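Local atomic coordinates of prolyl-ACP dehydrogenase (Oscillatoria sp., PDB entry 4IRN), a protein that probably oxidises a prolyl group carried on an acyl carrier protein, using FAD, in the biosynthesis of the cyanotoxin anatoxin-a. Residues A[107-112]-A[290-295]; A[135-140]-A[272-277]; A[170-175]-A[213-218]. All blocks are in the same frame, centred on the assembly; numbering follows the deposited sequence.

The three contacts are nested along the chain: interaction 3 lies inside the loop closed by interaction 2, which lies inside that closed by interaction 1. Interactions 1 and 2 each pair the N-terminal with the C-terminal helical domain of the acyl-CoA dehydrogenase fold, using successive helices on both sides (101-114 and 118-138, then 285-304 and 268-282); their centres are about 27 Å apart. Interaction 3 belongs to the middle domain, its centre about 17 Å from that of interaction 2 and about 37 Å from that of interaction 1. Phe272 CE2 packs 3.7 Å from Ile171 CG2, so helix 268-282, of the C-terminal domain, touches both the N-terminal and the middle domain.

Interaction 1 of 3, residues A[107-112]-A[290-295]; sequences ALQGLG and TMERLL
Gln109 and Glu292 meet at one end of this helix pair and Gly112 and Arg293 at the other, where the N-terminal helical domain of the acyl-CoA dehydrogenase fold rests on its C-terminal helical domain. The short axes of 107-112 and 290-295 approach to 8.9 Å at their closest and run at 45° to each other. The backbones draw closest at Gly112, which has no side chain to hold them off, with its CA 5.1 Å from Thr290 CA.

The two polar side chains cross at about a right angle. Gln109 turns at its second torsion, and its amide NE2 donates to Glu292 OE1 at 2.9 Å. Gln109 NE2 stands well above the carboxylate plane, and Glu292 OE1 is itself tilted from the amide plane. The amide and carboxylate planes are turned 40° apart. The glutamate itself reaches over as an extended chain beyond CG. Behind the bond, Gln109 OE1 accepts from Arg48 NH2, so both polar ends of the amide are used and its rotation is probably fixed. Lys333 makes a long, weak ion pair with Glu292 OE1.

Arg293 starts out extended and then bends at its third torsion, which folds the guanidinium back toward the end of helix 101-114. NH1 is shared between two carbonyls, Gly112 O and Tyr113 O, while NH2 forms a salt bridge with Glu389. A positive group beside carbonyls of the last helical turn would be expected to interact favourably with the helix dipole. Thr290 places OG1 beside its own backbone N, where it bonds to Ala286 O of its own helix. Arg293 NH1 donates to Gly112 O at 2.8 Å in a bond bent to 135°, lying in the carbonyl plane on a lone pair, with that oxygen at the edge of the guanidinium.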
# COMPACT_ATOMS: atom_id res chain seq x y z
N ALA A 107 4.70 -25.09 19.15
CA ALA A 107 5.36 -24.84 20.43
C ALA A 107 6.23 -23.58 20.36
O ALA A 107 6.26 -22.82 21.33
CB ALA A 107 6.20 -26.04 20.83
N LEU A 108 6.88 -23.33 19.19
CA LEU A 108 7.69 -22.12 18.96
C LEU A 108 6.80 -20.88 18.92
O LEU A 108 7.19 -19.82 19.43
CB LEU A 108 8.52 -22.19 17.65
CG LEU A 108 9.69 -23.17 17.57
CD1 LEU A 108 10.18 -23.31 16.15
CD2 LEU A 108 10.83 -22.77 18.48
N GLN A 109 5.54 -21.03 18.32
CA GLN A 109 4.55 -19.96 18.29
C GLN A 109 4.21 -19.61 19.75
O GLN A 109 4.24 -18.43 20.11
CB GLN A 109 3.29 -20.39 17.51
CG GLN A 109 2.48 -19.23 16.95
CD GLN A 109 1.40 -18.75 17.87
OE1 GLN A 109 1.09 -19.36 18.90
NE2 GLN A 109 0.74 -17.66 17.50
N GLY A 110 4.04 -20.63 20.61
CA GLY A 110 3.75 -20.51 22.04
C GLY A 110 4.87 -19.83 22.80
O GLY A 110 4.61 -19.00 23.68
N LEU A 111 6.12 -20.16 22.45
CA LEU A 111 7.32 -19.59 23.06
C LEU A 111 7.38 -18.08 22.78
O LEU A 111 7.66 -17.32 23.70
CB LEU A 111 8.60 -20.31 22.58
CG LEU A 111 9.95 -19.87 23.20
CD1 LEU A 111 9.98 -20.09 24.73
CD2 LEU A 111 11.11 -20.59 22.55
N GLY A 112 7.09 -17.68 21.54
CA GLY A 112 7.08 -16.29 21.11
C GLY A 112 6.04 -15.45 21.83
O GLY A 112 6.29 -14.29 22.15
N THR A 290 4.47 -13.57 18.94
CA THR A 290 4.66 -12.17 19.35
C THR A 290 3.53 -11.31 18.74
O THR A 290 2.98 -10.45 19.43
CB THR A 290 6.05 -11.68 18.90
OG1 THR A 290 7.05 -12.57 19.41
CG2 THR A 290 6.35 -10.25 19.32
N MET A 291 3.18 -11.58 17.47
CA MET A 291 2.12 -10.91 16.74
C MET A 291 0.77 -11.15 17.41
O MET A 291 -0.05 -10.22 17.49
CB MET A 291 2.08 -11.38 15.28
CG MET A 291 3.24 -10.88 14.43
SD MET A 291 3.32 -11.63 12.78
CE MET A 291 1.96 -10.83 12.01
N GLU A 292 0.54 -12.38 17.93
CA GLU A 292 -0.67 -12.76 18.66
C GLU A 292 -0.75 -11.98 19.99
O GLU A 292 -1.83 -11.52 20.34
CB GLU A 292 -0.73 -14.27 18.91
CG GLU A 292 -2.11 -14.79 19.29
CD GLU A 292 -2.23 -16.29 19.47
OE1 GLU A 292 -1.94 -17.04 18.51
OE2 GLU A 292 -2.63 -16.72 20.58
N ARG A 293 0.40 -11.83 20.69
CA ARG A 293 0.48 -11.09 21.96
C ARG A 293 0.15 -9.60 21.77
O ARG A 293 -0.65 -9.07 22.53
CB ARG A 293 1.84 -11.27 22.67
CG ARG A 293 1.90 -10.57 24.04
CD ARG A 293 3.19 -10.78 24.80
NE ARG A 293 4.32 -10.11 24.16
CZ ARG A 293 5.32 -10.75 23.55
NH1 ARG A 293 5.33 -12.07 23.50
NH2 ARG A 293 6.30 -10.06 22.99
N LEU A 294 0.74 -8.97 20.75
CA LEU A 294 0.49 -7.55 20.43
C LEU A 294 -0.93 -7.27 19.97
O LEU A 294 -1.42 -6.19 20.21
CB LEU A 294 1.49 -7.00 19.40
CG LEU A 294 3.00 -7.18 19.66
CD1 LEU A 294 3.79 -6.69 18.47
CD2 LEU A 294 3.45 -6.50 20.95
N LEU A 295 -1.58 -8.24 19.31
CA LEU A 295 -2.97 -8.09 18.87
C LEU A 295 -3.89 -8.03 20.09
O LEU A 295 -4.70 -7.10 20.18
CB LEU A 295 -3.41 -9.22 17.89
CG LEU A 295 -4.89 -9.28 17.45
CD1 LEU A 295 -5.39 -7.96 16.83
CD2 LEU A 295 -5.11 -10.42 16.49

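Interaction 2 of 3, residues A[135-140]-A[272-277]; sequences LLTFGT and FNHSME
His274 fills the centre of this contact, with Thr137 and Phe138 both packed against it. These three side chains supply nearly all of the surface buried between the last turn of helix 118-138 and helix 268-282. The backbones stay well separated, the nearest pair of CA atoms being Thr137 CA and His274 CA at 8.7 Å.

The imidazole projects across because its CG stands opposite the backbone N (chi1 177°). Phe138 turns an edge toward the imidazole face in a T-shaped pair: the ring centroids of Phe138 and His274 lie 5.1 Å apart and the planes stand at 88°. The closest phenyl atom is Phe138 CE2, 3.5 Å from His274 CG, with CZ beside it, while His274 CB lies in the plane of the phenyl ring, at its edge. Thr137, coming toward His274 from the opposite direction, packs on the same imidazole face as Phe138. Its methyl CG2 sits 3.8 Å from the His274 ring centroid, 27° off the normal, in a CH-pi contact offset toward the rim. That methyl also lies over one face of Phe138, so it fits into the angle between the two rings. The hydroxyl of Thr137 is hydrogen-bonded to Met133 O, and Thr137 OG1 lies 3.1 Å from His274 CE1.

Trp278 adds a second edge-to-face partner for His274. His160, which binds FAD, has its side chain about 10 Å from that of His274. At the surface, a T-shaped Phe-His pair with a threonine methyl on the imidazole face thus joins the N-terminal and C-terminal helical domains of the acyl-CoA dehydrogenase fold.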
# COMPACT_ATOMS: atom_id res chain seq x y z
N LEU A 135 23.86 -30.18 10.42
CA LEU A 135 24.69 -31.20 11.06
C LEU A 135 23.94 -32.56 11.12
O LEU A 135 24.53 -33.60 10.85
CB LEU A 135 25.14 -30.74 12.47
CG LEU A 135 25.88 -31.72 13.41
CD1 LEU A 135 27.16 -32.24 12.78
CD2 LEU A 135 26.21 -31.06 14.72
N LEU A 136 22.63 -32.52 11.45
CA LEU A 136 21.78 -33.71 11.52
C LEU A 136 21.61 -34.36 10.13
O LEU A 136 21.64 -35.59 10.02
CB LEU A 136 20.41 -33.35 12.16
CG LEU A 136 19.32 -34.44 12.20
CD1 LEU A 136 19.72 -35.59 13.09
CD2 LEU A 136 18.01 -33.86 12.65
N THR A 137 21.45 -33.53 9.09
CA THR A 137 21.23 -33.94 7.71
C THR A 137 22.50 -34.37 6.97
O THR A 137 22.50 -35.43 6.35
CB THR A 137 20.44 -32.86 6.96
OG1 THR A 137 19.24 -32.60 7.71
CG2 THR A 137 20.07 -33.26 5.52
N PHE A 138 23.57 -33.55 7.02
CA PHE A 138 24.80 -33.83 6.28
C PHE A 138 25.96 -34.47 7.06
O PHE A 138 26.92 -34.94 6.45
CB PHE A 138 25.26 -32.56 5.53
CG PHE A 138 24.23 -31.99 4.58
CD1 PHE A 138 24.17 -32.42 3.26
CD2 PHE A 138 23.34 -31.02 5.00
CE1 PHE A 138 23.22 -31.89 2.38
CE2 PHE A 138 22.38 -30.50 4.13
CZ PHE A 138 22.33 -30.94 2.83
N GLY A 139 25.87 -34.47 8.38
CA GLY A 139 26.92 -35.02 9.23
C GLY A 139 26.99 -36.53 9.23
O GLY A 139 25.97 -37.22 9.07
N THR A 140 28.21 -37.06 9.43
CA THR A 140 28.44 -38.50 9.53
C THR A 140 28.00 -38.96 10.91
O THR A 140 27.79 -38.12 11.79
CB THR A 140 29.91 -38.85 9.24
OG1 THR A 140 30.76 -38.34 10.27
CG2 THR A 140 30.37 -38.37 7.87
N PHE A 272 24.08 -25.09 2.50
CA PHE A 272 23.60 -23.73 2.73
C PHE A 272 22.11 -23.58 2.36
O PHE A 272 21.34 -22.96 3.11
CB PHE A 272 24.46 -22.71 1.95
CG PHE A 272 24.11 -21.27 2.23
CD1 PHE A 272 24.62 -20.61 3.34
CD2 PHE A 272 23.26 -20.57 1.38
CE1 PHE A 272 24.28 -19.28 3.60
CE2 PHE A 272 22.93 -19.23 1.64
CZ PHE A 272 23.45 -18.60 2.74
N ASN A 273 21.75 -24.12 1.18
CA ASN A 273 20.39 -24.08 0.65
C ASN A 273 19.45 -24.93 1.51
O ASN A 273 18.28 -24.57 1.66
CB ASN A 273 20.36 -24.51 -0.82
CG ASN A 273 20.75 -23.42 -1.81
OD1 ASN A 273 20.73 -22.21 -1.51
ND2 ASN A 273 21.14 -23.84 -3.01
N HIS A 274 19.98 -26.05 2.12
CA HIS A 274 19.20 -26.87 3.05
C HIS A 274 19.04 -26.09 4.36
O HIS A 274 17.95 -26.05 4.94
CB HIS A 274 19.89 -28.21 3.29
CG HIS A 274 19.22 -29.09 4.29
ND1 HIS A 274 19.55 -29.05 5.63
CD2 HIS A 274 18.21 -29.99 4.12
CE1 HIS A 274 18.76 -29.92 6.23
NE2 HIS A 274 17.94 -30.51 5.36
N SER A 275 20.11 -25.39 4.78
CA SER A 275 20.15 -24.54 5.98
C SER A 275 19.16 -23.37 5.85
O SER A 275 18.48 -23.06 6.82
CB SER A 275 21.58 -24.06 6.24
OG SER A 275 21.65 -23.06 7.23
N MET A 276 19.04 -22.77 4.64
CA MET A 276 18.09 -21.68 4.34
C MET A 276 16.64 -22.14 4.34
O MET A 276 15.75 -21.35 4.61
CB MET A 276 18.44 -20.96 3.04
CG MET A 276 19.59 -19.99 3.16
SD MET A 276 19.52 -18.93 4.62
CE MET A 276 20.13 -17.37 3.95
N GLU A 277 16.39 -23.41 4.00
CA GLU A 277 15.03 -23.98 4.04
C GLU A 277 14.52 -23.95 5.51
O GLU A 277 13.45 -23.39 5.76
CB GLU A 277 15.05 -25.43 3.54
CG GLU A 277 14.42 -25.62 2.19
CD GLU A 277 14.68 -27.00 1.64
OE1 GLU A 277 15.71 -27.19 0.95
OE2 GLU A 277 13.87 -27.91 1.92

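Interaction 3 of 3, residues A[170-175]-A[213-218]; sequences DIYSLK and LGKEGL
Lys215 lies alongside Tyr172, both side chains pointing the same way from two loops of the middle domain. Traced outward from CB, the lysine first places CG beside its own backbone N, which brings this methylene 3.8 Å from Tyr172 CD1 and 4.0 Å from Tyr172 CG. A bend at chi2 then sets CD over the face of the phenol ring, 4.2 Å from its centroid and 26° off the normal, a CH-pi contact. With further bends at chi3 and chi4, CE and NZ rise away from the ring. NZ ends 5.9 Å from the Tyr172 centroid, a long cation-pi approach that is at most weakly attractive. Ile171 CG2 lies beyond the opposite face, near the rim.

Deeper in, Leu218 and Leu174 cross at about a right angle, with Leu174 CD1 4.1 Å from Leu218 CG. Leu218 CD1 also rests 3.8 Å from Tyr172 O. The side chain of Leu174 is about 8 Å from the bound FAD, near but not in contact with it. Leu269 of helix 268-282 touches both Tyr172 and Lys215, so the loop preceding strand 177-181 and the one leading into strand 218-224 meet against that helix.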
# COMPACT_ATOMS: atom_id res chain seq x y z
N ASP A 170 24.93 -12.05 -2.58
CA ASP A 170 25.74 -12.82 -3.52
C ASP A 170 26.67 -13.74 -2.72
O ASP A 170 27.90 -13.57 -2.70
CB ASP A 170 26.51 -11.88 -4.48
CG ASP A 170 27.30 -12.53 -5.61
OD1 ASP A 170 27.02 -13.72 -5.93
OD2 ASP A 170 28.18 -11.85 -6.19
N ILE A 171 26.05 -14.71 -2.03
CA ILE A 171 26.71 -15.70 -1.17
C ILE A 171 27.66 -16.64 -1.92
O ILE A 171 28.63 -17.09 -1.34
CB ILE A 171 25.69 -16.43 -0.24
CG1 ILE A 171 26.38 -17.09 0.98
CG2 ILE A 171 24.78 -17.39 -0.99
CD1 ILE A 171 26.87 -16.12 2.05
N TYR A 172 27.40 -16.89 -3.21
CA TYR A 172 28.23 -17.76 -4.04
C TYR A 172 29.63 -17.17 -4.24
O TYR A 172 30.59 -17.92 -4.41
CB TYR A 172 27.55 -18.00 -5.40
CG TYR A 172 26.08 -18.34 -5.30
CD1 TYR A 172 25.65 -19.48 -4.64
CD2 TYR A 172 25.11 -17.48 -5.82
CE1 TYR A 172 24.30 -19.80 -4.56
CE2 TYR A 172 23.75 -17.78 -5.73
CZ TYR A 172 23.35 -18.95 -5.10
OH TYR A 172 22.02 -19.26 -5.00
N SER A 173 29.74 -15.84 -4.19
CA SER A 173 30.98 -15.09 -4.36
C SER A 173 31.82 -14.97 -3.07
O SER A 173 32.50 -13.97 -2.88
CB SER A 173 30.68 -13.71 -4.96
OG SER A 173 30.43 -13.81 -6.35
N LEU A 174 31.79 -16.03 -2.22
CA LEU A 174 32.57 -16.13 -0.97
C LEU A 174 34.05 -16.08 -1.29
O LEU A 174 34.51 -16.74 -2.23
CB LEU A 174 32.31 -17.48 -0.25
CG LEU A 174 30.97 -17.73 0.39
CD1 LEU A 174 30.89 -19.12 0.96
CD2 LEU A 174 30.68 -16.71 1.44
N LYS A 175 34.80 -15.34 -0.47
CA LYS A 175 36.24 -15.25 -0.62
C LYS A 175 37.01 -16.11 0.39
O LYS A 175 38.17 -16.41 0.13
CB LYS A 175 36.72 -13.78 -0.65
CG LYS A 175 36.17 -12.93 -1.81
CD LYS A 175 36.63 -13.39 -3.23
CE LYS A 175 35.84 -12.80 -4.38
NZ LYS A 175 35.44 -13.82 -5.40
N LEU A 213 36.24 -22.29 -9.10
CA LEU A 213 35.13 -23.23 -9.23
C LEU A 213 33.78 -22.57 -9.00
O LEU A 213 32.76 -23.06 -9.51
CB LEU A 213 35.31 -24.42 -8.29
CG LEU A 213 36.46 -25.40 -8.60
CD1 LEU A 213 36.66 -26.37 -7.46
CD2 LEU A 213 36.22 -26.17 -9.92
N GLY A 214 33.78 -21.48 -8.24
CA GLY A 214 32.57 -20.75 -7.89
C GLY A 214 31.66 -21.55 -6.98
O GLY A 214 32.11 -22.03 -5.94
N LYS A 215 30.40 -21.76 -7.41
CA LYS A 215 29.36 -22.53 -6.73
C LYS A 215 29.81 -23.95 -6.39
O LYS A 215 29.52 -24.46 -5.30
CB LYS A 215 28.11 -22.63 -7.63
CG LYS A 215 27.18 -21.44 -7.57
CD LYS A 215 25.73 -21.93 -7.64
CE LYS A 215 25.05 -21.83 -8.98
NZ LYS A 215 24.09 -22.95 -9.16
N GLU A 216 30.54 -24.58 -7.31
CA GLU A 216 31.03 -25.95 -7.18
C GLU A 216 32.21 -26.09 -6.20
O GLU A 216 32.57 -27.21 -5.86
CB GLU A 216 31.38 -26.57 -8.56
CG GLU A 216 30.40 -26.37 -9.72
CD GLU A 216 28.91 -26.53 -9.50
OE1 GLU A 216 28.49 -27.60 -8.99
OE2 GLU A 216 28.16 -25.59 -9.84
N GLY A 217 32.78 -24.97 -5.76
CA GLY A 217 33.92 -24.96 -4.85
C GLY A 217 33.58 -24.80 -3.38
O GLY A 217 34.45 -24.98 -2.53
N LEU A 218 32.32 -24.43 -3.07
CA LEU A 218 31.80 -24.19 -1.72
C LEU A 218 31.84 -25.43 -0.82
O LEU A 218 31.36 -26.49 -1.22
CB LEU A 218 30.37 -23.62 -1.79
CG LEU A 218 30.22 -22.10 -1.82
CD1 LEU A 218 30.58 -21.55 -3.16
CD2 LEU A 218 28.80 -21.68 -1.55